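Local coordinates for phosphate-binding protein (Xanthomonas axonopodis pv. citri, PDB 5UB3), which is a periplasmic binding protein, bound here to chloride, that probably acts as the sensor partner of a diguanylate cyclase, at residues Pro46-Gly58 against Ala70-Leu82. Sequence-based numbering, arbitrary orientation.
Sequences PDARQMSSYLRRG and AMLLEQRGSAHPL
Ser52 turns OG anti to its own backbone N (chi1 169°), while Ser78 holds OG between N and carbonyl carbon (chi1 70°), and the two hydroxyls meet at 3.1 Å, OG to OG, in a weak hydrogen bond. The bond ties helix 48-56 to the turn that follows helix 67-75, and the two helices pack beside it in one lobe of a periplasmic binding protein fold, segments 48-56 and 70-75 crossing at -49°. Small residues suit this interface: the short side chains of Ala48 and Ser52, one turn apart, leave room for those of Leu73 and Arg76 between the axes of 48-56 and 70-75, 9.4 Å apart. Leu73 is the knob in a hole formed by Ala48, Met51, Ser52 and Leu55. Its CD2 lies 3.5 Å from Ala48 O and also meets CG of Met51, whereas CD1 touches CD1 of Leu55, the two leucines crossing at about a right angle. Leu55 continues the apolar contact to CB of Ala79, at the start of strand 79-87, and also packs on Arg217 of strand 209-217. A Schellman motif ends the helix at Gly77, whose positive phi glycine accepts readily, and the turn brings Ser78 back against helix 48-56. Arg56 NH1 donates to Ser52 OG, so this hydroxyl serves both segments, although the donor lies 3.2 Å away and the acceptor is tilted out of the guanidinium plane. Toward the surface, Arg76 extends its chain past Ser52, its CB and CD both lying against Ser52 OG from one side. Its guanidinium ends under the aliphatic part of Arg49, with Arg49 CG over one face, 3.3 Å from Arg76 NH2.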
loop_
_atom_site.group_PDB
_atom_site.type_symbol
_atom_site.label_atom_id
_atom_site.label_comp_id
_atom_site.label_asym_id
_atom_site.label_seq_id
_atom_site.Cartn_x
_atom_site.Cartn_y
_atom_site.Cartn_z
ATOM N N PRO A 46 1.690 -0.807 13.454
ATOM C CA PRO A 46 2.160 0.503 12.900
ATOM C C PRO A 46 3.001 0.434 11.624
ATOM O O PRO A 46 3.056 1.409 10.872
ATOM C CB PRO A 46 2.994 1.124 14.058
ATOM C CG PRO A 46 3.176 0.040 15.095
ATOM C CD PRO A 46 2.387 -1.202 14.696
ATOM N N ASP A 47 3.645 -0.684 11.345
ATOM C CA ASP A 47 4.521 -0.751 10.165
ATOM C C ASP A 47 4.704 -2.188 9.749
ATOM O O ASP A 47 4.244 -3.093 10.464
ATOM C CB ASP A 47 5.858 -0.068 10.429
ATOM C CG ASP A 47 6.528 -0.596 11.679
ATOM O OD1 ASP A 47 6.741 -1.810 11.803
ATOM O OD2 ASP A 47 6.766 0.218 12.562
ATOM N N ALA A 48 5.349 -2.378 8.593
ATOM C CA ALA A 48 5.572 -3.694 7.976
ATOM C C ALA A 48 6.402 -4.636 8.847
ATOM O O ALA A 48 6.162 -5.864 8.916
ATOM C CB ALA A 48 6.219 -3.542 6.603
ATOM N N ARG A 49 7.385 -4.056 9.531
ATOM C CA ARG A 49 8.219 -4.838 10.401
ATOM C C ARG A 49 7.487 -5.443 11.562
ATOM O O ARG A 49 7.596 -6.642 11.809
ATOM C CB ARG A 49 9.372 -4.008 10.949
ATOM C CG ARG A 49 10.441 -3.863 9.921
ATOM C CD ARG A 49 11.776 -3.728 10.645
ATOM N NE ARG A 49 12.090 -2.349 10.903
ATOM C CZ ARG A 49 13.071 -1.968 11.722
ATOM N NH1 ARG A 49 13.789 -2.872 12.400
ATOM N NH2 ARG A 49 13.318 -0.671 11.889
ATOM N N GLN A 50 6.757 -4.602 12.288
ATOM C CA GLN A 50 5.862 -5.130 13.321
ATOM C C GLN A 50 4.821 -6.118 12.825
ATOM O O GLN A 50 4.436 -7.050 13.539
ATOM C CB GLN A 50 5.176 -3.977 14.070
ATOM C CG GLN A 50 4.497 -4.387 15.383
ATOM C CD GLN A 50 5.500 -4.992 16.358
ATOM O OE1 GLN A 50 6.371 -4.293 16.839
ATOM N NE2 GLN A 50 5.391 -6.301 16.630
ATOM N N MET A 51 4.240 -5.827 11.677
ATOM C CA MET A 51 3.176 -6.688 11.184
ATOM C C MET A 51 3.780 -8.043 10.814
ATOM O O MET A 51 3.194 -9.098 11.076
ATOM C CB MET A 51 2.512 -6.076 9.976
ATOM C CG MET A 51 1.409 -6.989 9.433
ATOM S SD MET A 51 0.128 -7.511 10.589
ATOM C CE MET A 51 -0.972 -6.113 10.460
ATOM N N SER A 52 4.979 -7.993 10.214
ATOM C CA SER A 52 5.723 -9.224 9.935
ATOM C C SER A 52 5.988 -10.003 11.195
ATOM O O SER A 52 5.828 -11.214 11.189
ATOM C CB SER A 52 6.996 -9.002 9.114
ATOM O OG SER A 52 7.799 -10.187 9.091
ATOM N N SER A 53 6.364 -9.330 12.270
ATOM C CA SER A 53 6.511 -10.012 13.555
ATOM C C SER A 53 5.226 -10.672 14.062
ATOM O O SER A 53 5.243 -11.850 14.458
ATOM C CB SER A 53 7.055 -9.011 14.601
ATOM O OG SER A 53 7.276 -9.683 15.810
ATOM N N TYR A 54 4.115 -9.942 14.020
ATOM C CA TYR A 54 2.811 -10.524 14.333
ATOM C C TYR A 54 2.480 -11.724 13.493
ATOM O O TYR A 54 2.031 -12.765 14.012
ATOM C CB TYR A 54 1.660 -9.532 14.140
ATOM C CG TYR A 54 1.540 -8.442 15.136
ATOM C CD1 TYR A 54 2.077 -8.551 16.416
ATOM C CD2 TYR A 54 0.844 -7.298 14.815
ATOM C CE1 TYR A 54 1.923 -7.543 17.350
ATOM C CE2 TYR A 54 0.701 -6.282 15.726
ATOM C CZ TYR A 54 1.240 -6.422 17.007
ATOM O OH TYR A 54 1.104 -5.438 17.925
ATOM N N LEU A 55 2.653 -11.570 12.188
ATOM C CA LEU A 55 2.341 -12.670 11.272
ATOM C C LEU A 55 3.154 -13.890 11.598
ATOM O O LEU A 55 2.589 -14.948 11.790
ATOM C CB LEU A 55 2.572 -12.233 9.828
ATOM C CG LEU A 55 1.457 -11.295 9.314
ATOM C CD1 LEU A 55 1.986 -10.638 8.050
ATOM C CD2 LEU A 55 0.163 -12.082 9.005
ATOM N N ARG A 56 4.472 -13.707 11.710
ATOM C CA ARG A 56 5.424 -14.796 12.007
ATOM C C ARG A 56 5.072 -15.457 13.348
ATOM O O ARG A 56 5.133 -16.651 13.480
ATOM C CB ARG A 56 6.863 -14.300 11.996
ATOM C CG ARG A 56 7.862 -15.354 12.468
ATOM C CD ARG A 56 9.275 -14.986 12.122
ATOM N NE ARG A 56 9.592 -13.667 12.715
ATOM C CZ ARG A 56 9.563 -12.500 12.081
ATOM N NH1 ARG A 56 9.279 -12.453 10.807
ATOM N NH2 ARG A 56 9.836 -11.350 12.749
ATOM N N ARG A 57 4.631 -14.674 14.322
ATOM C CA ARG A 57 4.252 -15.247 15.613
ATOM C C ARG A 57 2.811 -15.753 15.687
ATOM O O ARG A 57 2.400 -16.222 16.736
ATOM C CB ARG A 57 4.540 -14.243 16.712
ATOM C CG ARG A 57 6.034 -14.013 16.914
ATOM C CD ARG A 57 6.235 -13.065 18.063
ATOM N NE ARG A 57 6.028 -11.687 17.642
ATOM C CZ ARG A 57 5.213 -10.820 18.210
ATOM N NH1 ARG A 57 4.442 -11.172 19.225
ATOM N NH2 ARG A 57 5.139 -9.590 17.715
ATOM N N GLY A 58 2.068 -15.707 14.584
ATOM C CA GLY A 58 0.660 -16.183 14.588
ATOM C C GLY A 58 -0.326 -15.259 15.291
ATOM O O GLY A 58 -1.385 -15.683 15.660
ATOM N N ALA A 70 2.643 -5.677 0.875
ATOM C CA ALA A 70 2.443 -7.135 0.880
ATOM C C ALA A 70 3.743 -7.863 0.632
ATOM O O ALA A 70 4.025 -8.859 1.273
ATOM C CB ALA A 70 1.396 -7.549 -0.145
ATOM N N MET A 71 4.509 -7.366 -0.334
ATOM C CA MET A 71 5.757 -7.985 -0.668
ATOM C C MET A 71 6.774 -7.800 0.442
ATOM O O MET A 71 7.565 -8.709 0.654
ATOM C CB MET A 71 6.272 -7.530 -2.049
ATOM C CG MET A 71 5.337 -7.946 -3.180
ATOM S SD MET A 71 5.104 -9.710 -3.297
ATOM C CE MET A 71 3.560 -10.030 -2.385
ATOM N N LEU A 72 6.731 -6.668 1.176
ATOM C CA LEU A 72 7.580 -6.557 2.367
ATOM C C LEU A 72 7.292 -7.722 3.308
ATOM O O LEU A 72 8.216 -8.342 3.878
ATOM C CB LEU A 72 7.347 -5.255 3.133
ATOM C CG LEU A 72 7.746 -4.019 2.373
ATOM C CD1 LEU A 72 7.308 -2.782 3.147
ATOM C CD2 LEU A 72 9.230 -3.980 2.189
ATOM N N LEU A 73 6.011 -8.017 3.483
ATOM C CA LEU A 73 5.641 -9.095 4.388
ATOM C C LEU A 73 6.087 -10.448 3.836
ATOM O O LEU A 73 6.681 -11.240 4.569
ATOM C CB LEU A 73 4.162 -9.104 4.672
ATOM C CG LEU A 73 3.540 -7.831 5.227
ATOM C CD1 LEU A 73 2.022 -7.938 5.244
ATOM C CD2 LEU A 73 4.104 -7.527 6.601
ATOM N N GLU A 74 5.826 -10.712 2.559
ATOM C CA GLU A 74 6.265 -11.989 1.952
ATOM C C GLU A 74 7.787 -12.144 2.029
ATOM O O GLU A 74 8.275 -13.221 2.322
ATOM C CB GLU A 74 5.808 -12.126 0.501
ATOM C CG GLU A 74 5.961 -13.535 -0.038
ATOM C CD GLU A 74 5.438 -13.700 -1.438
ATOM O OE1 GLU A 74 4.728 -14.670 -1.735
ATOM O OE2 GLU A 74 5.827 -12.894 -2.250
ATOM N N GLN A 75 8.523 -11.068 1.792
ATOM C CA GLN A 75 10.001 -11.148 1.807
ATOM C C GLN A 75 10.582 -11.511 3.139
ATOM O O GLN A 75 11.549 -12.233 3.206
ATOM C CB GLN A 75 10.633 -9.841 1.387
ATOM C CG GLN A 75 10.492 -9.593 -0.076
ATOM C CD GLN A 75 10.830 -8.160 -0.438
ATOM O OE1 GLN A 75 11.316 -7.359 0.405
ATOM N NE2 GLN A 75 10.637 -7.833 -1.715
ATOM N N ARG A 76 9.983 -10.981 4.188
ATOM C CA ARG A 76 10.331 -11.376 5.525
ATOM C C ARG A 76 9.813 -12.775 5.874
ATOM O O ARG A 76 10.032 -13.213 6.968
ATOM C CB ARG A 76 9.848 -10.341 6.534
ATOM C CG ARG A 76 10.520 -8.989 6.342
ATOM C CD ARG A 76 9.935 -8.008 7.317
ATOM N NE ARG A 76 10.776 -6.835 7.415
ATOM C CZ ARG A 76 10.633 -5.709 6.728
ATOM N NH1 ARG A 76 9.650 -5.542 5.843
ATOM N NH2 ARG A 76 11.484 -4.718 6.950
ATOM N N GLY A 77 9.172 -13.497 4.960
ATOM C CA GLY A 77 8.802 -14.899 5.229
ATOM C C GLY A 77 7.561 -15.112 6.080
ATOM O O GLY A 77 7.293 -16.233 6.523
ATOM N N SER A 78 6.783 -14.057 6.273
ATOM C CA SER A 78 5.731 -14.065 7.248
ATOM C C SER A 78 4.284 -14.213 6.661
ATOM O O SER A 78 3.334 -14.522 7.394
ATOM C CB SER A 78 5.906 -12.836 8.105
ATOM O OG SER A 78 5.623 -11.645 7.406
ATOM N N ALA A 79 4.155 -14.135 5.344
ATOM C CA ALA A 79 2.877 -14.209 4.674
ATOM C C ALA A 79 2.972 -14.527 3.160
ATOM O O ALA A 79 4.000 -14.285 2.517
ATOM C CB ALA A 79 2.167 -12.916 4.876
ATOM N N HIS A 80 1.876 -15.016 2.597
ATOM C CA HIS A 80 1.830 -15.342 1.168
ATOM C C HIS A 80 0.485 -14.917 0.612
ATOM O O HIS A 80 -0.480 -14.819 1.365
ATOM C CB HIS A 80 2.109 -16.839 0.924
ATOM C CG HIS A 80 1.175 -17.738 1.674
ATOM N ND1 HIS A 80 1.390 -18.079 2.989
ATOM C CD2 HIS A 80 0.052 -18.380 1.299
ATOM C CE1 HIS A 80 0.401 -18.843 3.420
ATOM N NE2 HIS A 80 -0.414 -19.053 2.412
ATOM N N PRO A 81 0.403 -14.691 -0.699
ATOM C CA PRO A 81 -0.856 -14.212 -1.262
ATOM C C PRO A 81 -2.005 -15.219 -1.224
ATOM O O PRO A 81 -1.774 -16.394 -1.448
ATOM C CB PRO A 81 -0.476 -13.867 -2.715
ATOM C CG PRO A 81 1.018 -13.705 -2.715
ATOM C CD PRO A 81 1.540 -14.580 -1.649
ATOM N N LEU A 82 -3.207 -14.752 -0.924
ATOM C CA LEU A 82 -4.403 -15.555 -0.916
ATOM C C LEU A 82 -5.232 -15.256 -2.157
ATOM O O LEU A 82 -5.645 -16.189 -2.849
ATOM C CB LEU A 82 -5.249 -15.181 0.286
ATOM C CG LEU A 82 -6.533 -15.997 0.478
ATOM C CD1 LEU A 82 -6.189 -17.253 1.199
ATOM C CD2 LEU A 82 -7.533 -15.189 1.273
#